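Local coordinates for protein glutamate--cysteine ligase GshA (Methylobacillus flagellatus KT, PDB 3K1T) that probably acts as a ligase that joins glutamate to cysteine, an activity not yet established for this protein, at residues E277-V282 with G330-E335; A53-A58 with D229-N234; P235-C240 with E324-E329; V341-I346 with R359-R364. One frame throughout, in Å; residues are numbered along the deposited sequence.

Interaction 1: residues E277-V282 with G330-E335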
loop_
_atom_site.group_PDB
_atom_site.type_symbol
_atom_site.label_atom_id
_atom_site.label_comp_id
_atom_site.label_asym_id
_atom_site.label_seq_id
_atom_site.Cartn_x
_atom_site.Cartn_y
_atom_site.Cartn_z
ATOM N N GLU A 277 10.264 32.102 24.899
ATOM C CA GLU A 277 9.373 33.242 24.643
ATOM C C GLU A 277 8.245 32.857 23.681
ATOM O O GLU A 277 8.516 32.269 22.637
ATOM C CB GLU A 277 10.143 34.381 23.984
ATOM C CG GLU A 277 11.346 34.934 24.744
ATOM C CD GLU A 277 11.865 36.197 24.080
ATOM O OE1 GLU A 277 11.149 37.219 24.121
ATOM O OE2 GLU A 277 12.963 36.159 23.484
ATOM N N PRO A 278 6.986 33.186 24.013
ATOM C CA PRO A 278 5.922 33.024 23.021
ATOM C C PRO A 278 6.203 33.878 21.788
ATOM O O PRO A 278 6.779 34.955 21.912
ATOM C CB PRO A 278 4.670 33.533 23.735
ATOM C CG PRO A 278 4.982 33.466 25.196
ATOM C CD PRO A 278 6.465 33.624 25.320
ATOM N N PHE A 279 5.815 33.378 20.613
ATOM C CA PHE A 279 5.902 34.144 19.384
ATOM C C PHE A 279 4.682 33.908 18.557
ATOM O O PHE A 279 4.015 32.884 18.698
ATOM C CB PHE A 279 7.226 33.917 18.598
ATOM C CG PHE A 279 7.334 32.609 17.846
ATOM C CD1 PHE A 279 7.654 31.415 18.516
ATOM C CD2 PHE A 279 7.164 32.576 16.455
ATOM C CE1 PHE A 279 7.811 30.180 17.792
ATOM C CE2 PHE A 279 7.337 31.379 15.723
ATOM C CZ PHE A 279 7.638 30.165 16.401
ATOM N N VAL A 280 4.383 34.893 17.710
ATOM C CA VAL A 280 3.224 34.864 16.832
ATOM C C VAL A 280 3.662 35.072 15.404
ATOM O O VAL A 280 4.547 35.887 15.142
ATOM C CB VAL A 280 2.177 35.910 17.255
ATOM C CG1 VAL A 280 1.152 36.186 16.117
ATOM C CG2 VAL A 280 1.495 35.421 18.578
ATOM N N ILE A 281 3.071 34.285 14.490
ATOM C CA ILE A 281 3.316 34.437 13.076
ATOM C C ILE A 281 2.143 35.278 12.554
ATOM O O ILE A 281 0.985 34.922 12.741
ATOM C CB ILE A 281 3.358 33.094 12.336
ATOM C CG1 ILE A 281 4.386 32.142 12.970
ATOM C CG2 ILE A 281 3.687 33.281 10.815
ATOM C CD1 ILE A 281 4.285 30.689 12.411
ATOM N N VAL A 282 2.470 36.398 11.919
ATOM C CA VAL A 282 1.501 37.306 11.292
ATOM C C VAL A 282 1.526 37.073 9.790
ATOM O O VAL A 282 2.557 37.277 9.129
ATOM C CB VAL A 282 1.796 38.780 11.622
ATOM C CG1 VAL A 282 0.677 39.706 11.080
ATOM C CG2 VAL A 282 1.995 38.982 13.152
ATOM N N GLY A 330 3.144 30.648 17.168
ATOM C CA GLY A 330 4.346 30.030 16.618
ATOM C C GLY A 330 4.710 28.796 17.434
ATOM O O GLY A 330 4.508 28.793 18.653
ATOM N N VAL A 331 5.193 27.751 16.761
ATOM C CA VAL A 331 5.589 26.480 17.422
ATOM C C VAL A 331 7.074 26.315 17.203
ATOM O O VAL A 331 7.570 26.523 16.104
ATOM C CB VAL A 331 4.820 25.295 16.825
ATOM C CG1 VAL A 331 5.194 23.959 17.560
ATOM C CG2 VAL A 331 3.287 25.573 16.900
ATOM N N TYR A 332 7.802 25.996 18.259
ATOM C CA TYR A 332 9.248 25.773 18.177
ATOM C C TYR A 332 9.517 24.399 17.615
ATOM O O TYR A 332 8.704 23.463 17.795
ATOM C CB TYR A 332 9.889 25.876 19.572
ATOM C CG TYR A 332 10.020 27.302 20.040
ATOM C CD1 TYR A 332 11.138 28.053 19.713
ATOM C CD2 TYR A 332 9.023 27.889 20.813
ATOM C CE1 TYR A 332 11.262 29.379 20.119
ATOM C CE2 TYR A 332 9.129 29.221 21.229
ATOM C CZ TYR A 332 10.251 29.966 20.867
ATOM O OH TYR A 332 10.381 31.282 21.281
ATOM N N THR A 333 10.642 24.259 16.912
ATOM C CA THR A 333 11.210 22.936 16.692
ATOM C C THR A 333 12.550 22.851 17.424
ATOM O O THR A 333 13.414 23.712 17.233
ATOM C CB THR A 333 11.435 22.554 15.218
ATOM O OG1 THR A 333 12.256 21.347 15.155
ATOM C CG2 THR A 333 12.111 23.711 14.400
ATOM N N PHE A 334 12.724 21.813 18.251
ATOM C CA PHE A 334 14.003 21.590 18.934
ATOM C C PHE A 334 14.746 20.391 18.372
ATOM O O PHE A 334 15.768 19.995 18.914
ATOM C CB PHE A 334 13.817 21.463 20.450
ATOM C CG PHE A 334 13.237 22.690 21.062
ATOM C CD1 PHE A 334 13.927 23.883 21.010
ATOM C CD2 PHE A 334 11.975 22.686 21.590
ATOM C CE1 PHE A 334 13.383 25.051 21.545
ATOM C CE2 PHE A 334 11.427 23.842 22.131
ATOM C CZ PHE A 334 12.140 25.030 22.103
ATOM N N GLU A 335 14.287 19.842 17.251
ATOM C CA GLU A 335 15.052 18.774 16.614
ATOM C C GLU A 335 16.282 19.390 15.922
ATOM O O GLU A 335 16.164 20.432 15.267
ATOM C CB GLU A 335 14.191 18.017 15.608
ATOM C CG GLU A 335 12.997 17.327 16.232
ATOM C CD GLU A 335 12.337 16.327 15.266
ATOM O OE1 GLU A 335 12.922 15.245 15.037
ATOM O OE2 GLU A 335 11.269 16.649 14.711
HETATM O O HOH W 1 4.754 30.675 20.817
#
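Where the chain runs into strand 280-285, the segment 277-282 meets the loop that leaves the neighbouring strand 324-329, so the contact lies where two antiparallel strands of a four-stranded sheet part. Gly330 N donates to Phe279 O at 2.8 Å. Water 1 bridges the same two residues, accepting from Phe279 N and donating to Gly330 O. The Phe279 ring lies against the glycine backbone. Gly330 CA sits over one ring face, 3.5 Å from the centroid, in a CH-pi contact. A CB at Gly330 would fall too close to Phe279 CE2, consistent with glycine here. Phe279 CG stands between its own backbone N and carbonyl carbon (chi1 75°), which swings the ring across to the loop. There Phe279 also meets Tyr332. The two rings form an edge-to-face pair, with the phenylalanine edge directed at the tyrosine face. Their centroids are 5.1 Å apart and their planes stand at 73°. Phe279 CE1 lies over the centre of the tyrosine ring. Beyond it, Tyr332 OH donates to Glu277 O at 2.5 Å, in the carbonyl plane and on a lone pair. Glu277 turns its carboxylate elsewhere, to a salt bridge with Lys297. Ile281 CG1 adds a looser apolar touch on Gly330 CA. The tyrosine is thus held at its hydroxyl by a hydrogen bond and on its face by Phe279. These two contacts probably limit how far its ring can turn, and the bond satisfies the carbonyl of Glu277.

Interaction 2: residues A53-A58 with D229-N234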
loop_
_atom_site.group_PDB
_atom_site.type_symbol
_atom_site.label_atom_id
_atom_site.label_comp_id
_atom_site.label_asym_id
_atom_site.label_seq_id
_atom_site.Cartn_x
_atom_site.Cartn_y
_atom_site.Cartn_z
ATOM N N ALA A 53 8.081 20.480 19.446
ATOM C CA ALA A 53 8.588 21.433 20.429
ATOM C C ALA A 53 8.896 20.729 21.755
ATOM O O ALA A 53 9.304 21.379 22.728
ATOM C CB ALA A 53 7.521 22.527 20.645
ATOM N N GLY A 54 8.648 19.418 21.830
ATOM C CA GLY A 54 8.749 18.694 23.117
ATOM C C GLY A 54 7.539 18.917 24.012
ATOM O O GLY A 54 7.040 17.976 24.651
ATOM N N PHE A 55 7.074 20.166 24.083
ATOM C CA PHE A 55 5.838 20.488 24.806
ATOM C C PHE A 55 4.572 20.540 23.919
ATOM O O PHE A 55 3.444 20.789 24.415
ATOM C CB PHE A 55 6.029 21.795 25.590
ATOM C CG PHE A 55 6.332 22.994 24.746
ATOM C CD1 PHE A 55 5.317 23.630 24.024
ATOM C CD2 PHE A 55 7.608 23.523 24.705
ATOM C CE1 PHE A 55 5.578 24.751 23.261
ATOM C CE2 PHE A 55 7.881 24.657 23.938
ATOM C CZ PHE A 55 6.870 25.277 23.234
ATOM N N LYS A 56 4.753 20.262 22.630
ATOM C CA LYS A 56 3.704 20.375 21.628
ATOM C C LYS A 56 4.162 19.651 20.362
ATOM O O LYS A 56 5.346 19.648 20.053
ATOM C CB LYS A 56 3.540 21.900 21.275
ATOM C CG LYS A 56 2.360 22.210 20.557
ATOM C CD LYS A 56 2.006 23.654 20.596
ATOM C CE LYS A 56 0.714 23.859 19.873
ATOM N NZ LYS A 56 -0.229 24.648 20.720
ATOM N N LEU A 57 3.226 19.072 19.606
ATOM C CA LEU A 57 3.502 18.480 18.302
ATOM C C LEU A 57 2.366 18.896 17.351
ATOM O O LEU A 57 1.253 18.436 17.503
ATOM C CB LEU A 57 3.622 16.950 18.384
ATOM C CG LEU A 57 3.859 16.240 17.050
ATOM C CD1 LEU A 57 5.208 16.638 16.375
ATOM C CD2 LEU A 57 3.736 14.697 17.274
ATOM N N ALA A 58 2.654 19.798 16.419
ATOM C CA ALA A 58 1.602 20.469 15.662
ATOM C C ALA A 58 1.958 20.618 14.192
ATOM O O ALA A 58 3.130 20.782 13.825
ATOM C CB ALA A 58 1.240 21.883 16.306
ATOM N N ASP A 229 -5.045 17.029 26.049
ATOM C CA ASP A 229 -5.226 18.478 25.922
ATOM C C ASP A 229 -5.117 18.827 24.411
ATOM O O ASP A 229 -4.079 18.590 23.834
ATOM C CB ASP A 229 -4.103 19.197 26.720
ATOM C CG ASP A 229 -4.192 20.716 26.668
ATOM O OD1 ASP A 229 -5.039 21.255 25.935
ATOM O OD2 ASP A 229 -3.398 21.402 27.371
ATOM N N PRO A 230 -6.176 19.363 23.778
ATOM C CA PRO A 230 -6.088 19.681 22.348
ATOM C C PRO A 230 -4.974 20.642 21.983
ATOM O O PRO A 230 -4.527 20.627 20.834
ATOM C CB PRO A 230 -7.457 20.298 22.035
ATOM C CG PRO A 230 -7.987 20.745 23.342
ATOM C CD PRO A 230 -7.493 19.752 24.326
ATOM N N TRP A 231 -4.543 21.476 22.942
ATOM C CA TRP A 231 -3.460 22.438 22.720
ATOM C C TRP A 231 -2.140 21.745 22.374
ATOM O O TRP A 231 -1.318 22.306 21.655
ATOM C CB TRP A 231 -3.295 23.397 23.916
ATOM C CG TRP A 231 -2.237 24.454 23.677
ATOM C CD1 TRP A 231 -2.390 25.602 22.955
ATOM C CD2 TRP A 231 -0.883 24.454 24.136
ATOM N NE1 TRP A 231 -1.236 26.321 22.943
ATOM C CE2 TRP A 231 -0.277 25.637 23.646
ATOM C CE3 TRP A 231 -0.111 23.561 24.892
ATOM C CZ2 TRP A 231 1.058 25.951 23.875
ATOM C CZ3 TRP A 231 1.225 23.863 25.119
ATOM C CH2 TRP A 231 1.796 25.053 24.640
ATOM N N LEU A 232 -1.968 20.492 22.802
ATOM C CA LEU A 232 -0.735 19.755 22.478
ATOM C C LEU A 232 -0.607 19.451 20.969
ATOM O O LEU A 232 0.490 19.141 20.503
ATOM C CB LEU A 232 -0.637 18.475 23.299
ATOM C CG LEU A 232 -0.529 18.693 24.823
ATOM C CD1 LEU A 232 -0.350 17.289 25.540
ATOM C CD2 LEU A 232 0.520 19.722 25.238
ATOM N N LEU A 233 -1.720 19.538 20.237
ATOM C CA LEU A 233 -1.778 19.219 18.820
ATOM C C LEU A 233 -2.091 20.434 17.934
ATOM O O LEU A 233 -2.111 20.314 16.720
ATOM C CB LEU A 233 -2.901 18.206 18.593
ATOM C CG LEU A 233 -2.797 16.817 19.191
ATOM C CD1 LEU A 233 -4.132 16.078 19.069
ATOM C CD2 LEU A 233 -1.665 16.077 18.472
ATOM N N ASN A 234 -2.407 21.589 18.521
ATOM C CA ASN A 234 -3.057 22.650 17.760
ATOM C C ASN A 234 -2.613 24.052 18.193
ATOM O O ASN A 234 -2.840 24.437 19.328
ATOM C CB ASN A 234 -4.575 22.498 17.924
ATOM C CG ASN A 234 -5.370 23.360 16.944
ATOM O OD1 ASN A 234 -4.805 23.996 16.037
ATOM N ND2 ASN A 234 -6.667 23.393 17.137
#
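Lys56 and Leu232 bring the two backbones together, their CA atoms 4.6 Å apart, where the run into strand 57-63 passes a short 3-10 turn at 230-232. Leu57 N donates to Leu232 O at 2.9 Å, almost straight at the hydrogen (174°). One residue on, Leu233 CA makes a CA-H...O contact with Leu57 O, and Ala58 CB rests near Leu233 O. The Lys56 side chain reaches over to the carbonyls of the turn, crossing Trp231 at about a right angle. Lys56 NZ donates to Trp231 O at 2.7 Å, in the carbonyl plane. It also donates to Asn234 O at 3.0 Å, from above that carbonyl plane. The same NZ stands over the indole face, 3.1 Å from the centroid of the five-membered ring, in a cation-pi contact. Lys56 CD lies over the six-membered ring. Trp231 CG is anti to its backbone N (chi1 -177°), which lays the indole across the lysine chain. Phe55 CD1 touches Trp231 CH2 at 3.8 Å. Glu329 is a further partner of both the lysine and the indole. Asp229 OD1 accepts from Trp231 N at the head of the turn. The motif is an Asx turn leading into a 3-10 turn, with a buried lysine gripped by carbonyls, an indole face and a carboxylate. It joins a strand of the larger antiparallel sheet to the loop before strand 237-241.

Interaction 3: residues P235-C240 with E324-E329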
loop_
_atom_site.group_PDB
_atom_site.type_symbol
_atom_site.label_atom_id
_atom_site.label_comp_id
_atom_site.label_asym_id
_atom_site.label_seq_id
_atom_site.Cartn_x
_atom_site.Cartn_y
_atom_site.Cartn_z
ATOM N N PRO A 235 -2.008 24.832 17.279
ATOM C CA PRO A 235 -1.674 26.215 17.694
ATOM C C PRO A 235 -2.931 27.088 17.810
ATOM O O PRO A 235 -3.862 26.948 16.998
ATOM C CB PRO A 235 -0.780 26.728 16.542
ATOM C CG PRO A 235 -0.411 25.503 15.727
ATOM C CD PRO A 235 -1.588 24.568 15.894
ATOM N N TYR A 236 -2.952 28.007 18.778
ATOM C CA TYR A 236 -4.017 29.008 18.837
ATOM C C TYR A 236 -3.905 29.904 17.608
ATOM O O TYR A 236 -2.816 30.088 17.037
ATOM C CB TYR A 236 -3.865 29.890 20.085
ATOM C CG TYR A 236 -4.152 29.229 21.415
ATOM C CD1 TYR A 236 -5.329 28.514 21.623
ATOM C CD2 TYR A 236 -3.249 29.343 22.474
ATOM C CE1 TYR A 236 -5.609 27.939 22.866
ATOM C CE2 TYR A 236 -3.516 28.806 23.699
ATOM C CZ TYR A 236 -4.695 28.106 23.904
ATOM O OH TYR A 236 -4.959 27.557 25.134
ATOM N N PHE A 237 -5.020 30.490 17.209
ATOM C CA PHE A 237 -4.979 31.527 16.172
ATOM C C PHE A 237 -6.097 32.570 16.330
ATOM O O PHE A 237 -7.069 32.388 17.064
ATOM C CB PHE A 237 -4.991 30.906 14.762
ATOM C CG PHE A 237 -6.357 30.517 14.267
ATOM C CD1 PHE A 237 -6.959 29.350 14.697
ATOM C CD2 PHE A 237 -7.049 31.334 13.380
ATOM C CE1 PHE A 237 -8.246 28.995 14.278
ATOM C CE2 PHE A 237 -8.347 30.981 12.957
ATOM C CZ PHE A 237 -8.935 29.817 13.413
ATOM N N ASP A 238 -5.950 33.646 15.589
ATOM C CA ASP A 238 -7.018 34.684 15.488
ATOM C C ASP A 238 -6.893 35.334 14.102
ATOM O O ASP A 238 -5.914 35.090 13.380
ATOM C CB ASP A 238 -6.843 35.682 16.639
ATOM C CG ASP A 238 -8.080 36.592 16.867
ATOM O OD1 ASP A 238 -9.160 36.345 16.282
ATOM O OD2 ASP A 238 -7.922 37.573 17.634
ATOM N N THR A 239 -7.861 36.174 13.732
ATOM C CA THR A 239 -7.834 36.833 12.448
ATOM C C THR A 239 -8.280 38.288 12.578
ATOM O O THR A 239 -8.938 38.683 13.555
ATOM C CB THR A 239 -8.815 36.178 11.440
ATOM O OG1 THR A 239 -10.137 36.322 11.949
ATOM C CG2 THR A 239 -8.531 34.719 11.200
ATOM N N CYS A 240 -7.867 39.108 11.622
ATOM C CA CYS A 240 -8.636 40.309 11.344
ATOM C C CYS A 240 -8.787 40.563 9.869
ATOM O O CYS A 240 -8.285 39.785 9.061
ATOM C CB CYS A 240 -8.125 41.486 12.081
ATOM S SG CYS A 240 -6.597 42.075 11.549
ATOM N N GLU A 324 -7.246 39.628 4.499
ATOM C CA GLU A 324 -7.353 38.979 5.793
ATOM C C GLU A 324 -5.958 38.932 6.368
ATOM O O GLU A 324 -4.986 38.776 5.630
ATOM C CB GLU A 324 -7.875 37.535 5.682
ATOM C CG GLU A 324 -8.146 36.865 7.065
ATOM C CD GLU A 324 -8.771 35.442 6.965
ATOM O OE1 GLU A 324 -8.308 34.596 6.150
ATOM O OE2 GLU A 324 -9.728 35.185 7.721
ATOM N N VAL A 325 -5.877 39.078 7.680
ATOM C CA VAL A 325 -4.612 38.882 8.414
ATOM C C VAL A 325 -4.868 37.763 9.406
ATOM O O VAL A 325 -5.809 37.849 10.196
ATOM C CB VAL A 325 -4.128 40.159 9.136
ATOM C CG1 VAL A 325 -2.847 39.894 9.924
ATOM C CG2 VAL A 325 -3.937 41.362 8.138
ATOM N N ILE A 326 -4.046 36.715 9.330
ATOM C CA ILE A 326 -4.136 35.582 10.240
ATOM C C ILE A 326 -2.965 35.664 11.214
ATOM O O ILE A 326 -1.820 35.868 10.802
ATOM C CB ILE A 326 -4.092 34.215 9.464
ATOM C CG1 ILE A 326 -5.241 34.146 8.455
ATOM C CG2 ILE A 326 -4.202 33.022 10.473
ATOM C CD1 ILE A 326 -5.029 33.213 7.286
ATOM N N LEU A 327 -3.283 35.548 12.499
ATOM C CA LEU A 327 -2.288 35.527 13.555
ATOM C C LEU A 327 -2.261 34.128 14.129
ATOM O O LEU A 327 -3.287 33.624 14.556
ATOM C CB LEU A 327 -2.664 36.534 14.640
ATOM C CG LEU A 327 -2.711 37.985 14.165
ATOM C CD1 LEU A 327 -4.084 38.330 13.596
ATOM C CD2 LEU A 327 -2.325 38.942 15.316
ATOM N N GLN A 328 -1.099 33.478 14.106
ATOM C CA GLN A 328 -1.017 32.112 14.621
ATOM C C GLN A 328 0.079 31.998 15.695
ATOM O O GLN A 328 1.152 32.552 15.550
ATOM C CB GLN A 328 -0.749 31.116 13.497
ATOM C CG GLN A 328 -0.923 29.639 13.938
ATOM C CD GLN A 328 -0.527 28.631 12.871
ATOM O OE1 GLN A 328 0.459 28.820 12.158
ATOM N NE2 GLN A 328 -1.321 27.553 12.751
ATOM N N GLU A 329 -0.221 31.256 16.756
ATOM C CA GLU A 329 0.786 30.825 17.713
ATOM C C GLU A 329 1.940 30.145 16.970
ATOM O O GLU A 329 1.716 29.199 16.212
ATOM C CB GLU A 329 0.153 29.848 18.706
ATOM C CG GLU A 329 1.153 29.037 19.559
ATOM C CD GLU A 329 0.500 27.951 20.391
ATOM O OE1 GLU A 329 -0.743 28.005 20.621
ATOM O OE2 GLU A 329 1.254 27.046 20.854
HETATM O O HOH W 2 -3.865 27.291 14.335
#
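The Tyr236 ring and the Glu329 carboxylate meet obliquely, their planes 52° apart, with Glu329 OE1 3.4 Å from Tyr236 CD2. Lys264 makes a cation-pi contact with this ring, and the Trp231 indole also meets it. Phe237 CD2 makes a loose apolar contact with Ile326 CG2. Phe237 and Ile326 belong to an antiparallel strand pair, strand 237-241 at the edge of a four-stranded sheet and strand 324-329 inside it. The short segments run at 163°. Asp238 with Leu327 and Cys240 with Val325 are hydrogen-bonded pairs, each closed by two backbone bonds. Between and beside them, Phe237 with Gln328 and Thr239 with Ile326 are non-hydrogen-bonded pairs. On the face of Asp238 and Cys240, SG of Cys240 packs on Val325 CB at 3.9 Å. Just before strand 237-241, Tyr236 O accepts from Glu329 N. In return, Tyr236 N donates to Glu329 OE1 at 2.9 Å in a nearly straight bond, meeting the oxygen from above the carboxylate plane. The glutamate chain reaches this N-H because CG is anti to the backbone N (chi1 165°) and the rest is extended. Its OE2 forms a salt bridge with Lys56, while OE1 also accepts from Trp231 NE1. An alanine at Glu329 would remove the carboxylate, and Tyr236 N and the Trp231 indole N-H would probably be left without their acceptor and buried Lys56 without its counter-charge. At the opening of the pair, water 2 donates to Pro235 O at 2.7 Å and accepts from Gln328 NE2 at 3.0 Å.

Interaction 4: residues V341-I346 with R359-R364. With SO4 (sulfate ion), chain B.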
loop_
_atom_site.group_PDB
_atom_site.type_symbol
_atom_site.label_atom_id
_atom_site.label_comp_id
_atom_site.label_asym_id
_atom_site.label_seq_id
_atom_site.Cartn_x
_atom_site.Cartn_y
_atom_site.Cartn_z
ATOM N N VAL A 341 19.154 23.067 12.901
ATOM C CA VAL A 341 17.745 22.820 13.213
ATOM C C VAL A 341 17.102 21.973 12.080
ATOM O O VAL A 341 17.419 22.147 10.882
ATOM C CB VAL A 341 17.002 24.117 13.388
ATOM C CG1 VAL A 341 15.464 23.872 13.490
ATOM C CG2 VAL A 341 17.560 24.846 14.635
ATOM N N ALA A 342 16.258 21.033 12.457
ATOM C CA ALA A 342 15.566 20.171 11.505
ATOM C C ALA A 342 14.079 20.175 11.821
ATOM O O ALA A 342 13.699 20.337 12.984
ATOM C CB ALA A 342 16.118 18.749 11.583
ATOM N N GLU A 343 13.226 19.985 10.796
ATOM C CA GLU A 343 11.803 19.851 11.005
ATOM C C GLU A 343 11.194 18.940 9.939
ATOM O O GLU A 343 11.563 19.029 8.774
ATOM C CB GLU A 343 11.086 21.212 11.080
ATOM C CG GLU A 343 11.333 22.190 9.914
ATOM C CD GLU A 343 10.844 23.577 10.248
ATOM O OE1 GLU A 343 9.597 23.738 10.300
ATOM O OE2 GLU A 343 11.686 24.486 10.490
ATOM N N PRO A 344 10.278 18.052 10.344
ATOM C CA PRO A 344 9.823 16.998 9.428
ATOM C C PRO A 344 8.661 17.386 8.516
ATOM O O PRO A 344 7.808 18.227 8.862
ATOM C CB PRO A 344 9.351 15.877 10.385
ATOM C CG PRO A 344 8.859 16.667 11.573
ATOM C CD PRO A 344 9.882 17.767 11.735
ATOM N N VAL A 345 8.653 16.718 7.362
ATOM C CA VAL A 345 7.606 16.810 6.340
ATOM C C VAL A 345 7.096 15.384 6.072
ATOM O O VAL A 345 7.901 14.523 5.711
ATOM C CB VAL A 345 8.185 17.350 5.011
ATOM C CG1 VAL A 345 7.052 17.598 3.988
ATOM C CG2 VAL A 345 9.028 18.601 5.235
ATOM N N ILE A 346 5.803 15.144 6.244
ATOM C CA ILE A 346 5.202 13.841 6.106
ATOM C C ILE A 346 4.415 13.793 4.782
ATOM O O ILE A 346 3.561 14.658 4.539
ATOM C CB ILE A 346 4.220 13.539 7.285
ATOM C CG1 ILE A 346 4.862 13.791 8.669
ATOM C CG2 ILE A 346 3.620 12.094 7.131
ATOM C CD1 ILE A 346 6.119 13.184 8.881
ATOM N N ARG A 359 13.519 18.873 6.761
ATOM C CA ARG A 359 14.139 20.102 6.266
ATOM C C ARG A 359 15.203 20.489 7.295
ATOM O O ARG A 359 14.862 20.856 8.418
ATOM C CB ARG A 359 13.132 21.236 6.156
ATOM C CG ARG A 359 11.889 20.947 5.275
ATOM C CD ARG A 359 10.960 22.149 5.238
ATOM N NE ARG A 359 9.615 21.778 4.771
ATOM C CZ ARG A 359 9.293 21.491 3.507
ATOM N NH1 ARG A 359 10.196 21.608 2.549
ATOM N NH2 ARG A 359 8.052 21.101 3.195
ATOM N N VAL A 360 16.463 20.415 6.884
ATOM C CA VAL A 360 17.594 20.705 7.739
ATOM C C VAL A 360 18.041 22.110 7.367
ATOM O O VAL A 360 18.522 22.361 6.249
ATOM C CB VAL A 360 18.727 19.644 7.585
ATOM C CG1 VAL A 360 19.979 19.978 8.501
ATOM C CG2 VAL A 360 18.231 18.211 7.863
ATOM N N HIS A 361 17.822 23.037 8.281
ATOM C CA HIS A 361 18.107 24.463 8.043
ATOM C C HIS A 361 19.557 24.699 7.624
ATOM O O HIS A 361 20.490 24.166 8.234
ATOM C CB HIS A 361 17.842 25.319 9.301
ATOM C CG HIS A 361 16.406 25.418 9.703
ATOM N ND1 HIS A 361 15.903 26.525 10.355
ATOM C CD2 HIS A 361 15.388 24.530 9.630
ATOM C CE1 HIS A 361 14.643 26.309 10.669
ATOM N NE2 HIS A 361 14.291 25.127 10.197
ATOM N N THR A 362 19.741 25.512 6.578
ATOM C CA THR A 362 21.086 25.936 6.172
ATOM C C THR A 362 21.595 27.110 7.016
ATOM O O THR A 362 22.782 27.237 7.208
ATOM C CB THR A 362 21.159 26.302 4.670
ATOM O OG1 THR A 362 20.180 27.291 4.402
ATOM C CG2 THR A 362 20.857 25.100 3.787
ATOM N N SER A 363 20.720 27.968 7.510
ATOM C CA SER A 363 21.118 29.014 8.438
ATOM C C SER A 363 21.473 28.421 9.799
ATOM O O SER A 363 21.031 27.316 10.150
ATOM C CB SER A 363 20.011 30.045 8.624
ATOM O OG SER A 363 19.752 30.735 7.408
ATOM N N ARG A 364 22.253 29.186 10.564
ATOM C CA ARG A 364 22.745 28.735 11.887
ATOM C C ARG A 364 22.617 29.624 13.143
ATOM O O ARG A 364 23.361 29.381 14.089
ATOM C CB ARG A 364 24.235 28.434 11.775
ATOM C CG ARG A 364 24.567 27.254 10.916
ATOM C CD ARG A 364 24.230 26.012 11.648
ATOM N NE ARG A 364 24.682 24.900 10.863
ATOM C CZ ARG A 364 23.988 24.385 9.869
ATOM N NH1 ARG A 364 22.796 24.841 9.587
ATOM N NH2 ARG A 364 24.509 23.400 9.201
HETATM S S SO4 B . 6.626 20.206 -0.057
HETATM O O1 SO4 B . 7.980 20.168 0.444
HETATM O O2 SO4 B . 6.269 18.832 0.114
HETATM O O3 SO4 B . 5.768 21.048 0.745
HETATM O O4 SO4 B . 6.598 20.614 -1.479
HETATM O O HOH W 3 19.968 25.789 12.204
HETATM O O HOH W 4 8.878 20.814 7.431
#
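His361 NE2 donates to Glu343 OE2 at 2.7 Å, using the anti lone pair of that oxygen. The bond lies in the imidazole plane, and carboxylate and ring are nearly coplanar, 19° apart. Val341 CG1 covers one ring face, 3.8 Å from the centroid. Glu343 CG takes the position between its backbone N and carbonyl carbon (chi1 53°), and the chain beyond is extended toward the histidine. A second centre is Arg359. In the conformer given, Val345 CG2 lies over one face of its guanidinium. At the edge of that group, Arg359 NH2 donates to O1 of a bound sulfate at 2.9 Å. Weaker bonds run from NH1 to O1 and from NH2 to O3. The sulfate, probably from the crystallisation liquor, is also held by Ser47, Asn63 and Gly67. In the next shell, Arg51 forms a salt bridge with Glu343, Glu368 is hydrogen-bonded to His361 ND1, and Asp49 pairs with Arg359. A phenylalanine in place of His361 has no ring nitrogens, and would probably leave Glu343 OE2 without its imidazole donor and Glu368 without the bond to ND1. The backbone sets these groups in place. Glu343 and Arg359 form a hydrogen-bonded antiparallel pair, with Arg359 N to Glu343 O at 2.8 Å, and His361 N donates to Val341 O. Ala342 faces Val360 in a non-hydrogen-bonded pair. This is a beta hairpin of strands 340-349 and 352-361, with the polar side chains of Glu343 and Arg359 on the same face of the larger antiparallel sheet.

In the fold
Interactions 1 and 3 share a sheet, since strands 280-285 and 324-329 are neighbours in it, and Ile281 N lies 2.8 Å from Gln328 O in a probable hydrogen bond. Interaction 2 meets interaction 3 at Glu329, whose OE2 is 2.8 Å from Lys56 NZ. It also packs on interaction 1, where Phe334 and Tyr332 touch Ala53. Segment 330-335 then leads to interaction 4, with Thr333 OG1 2.8 Å from Ala342 O. Interactions 3 and 4 stay apart, their centres about 24 Å from each other. Of the four, interaction 4 holds the sulfate, and a glycerol, probably from the crystallisation liquor, lies about 3 Å from the Glu343 side chain and may mark a pocket.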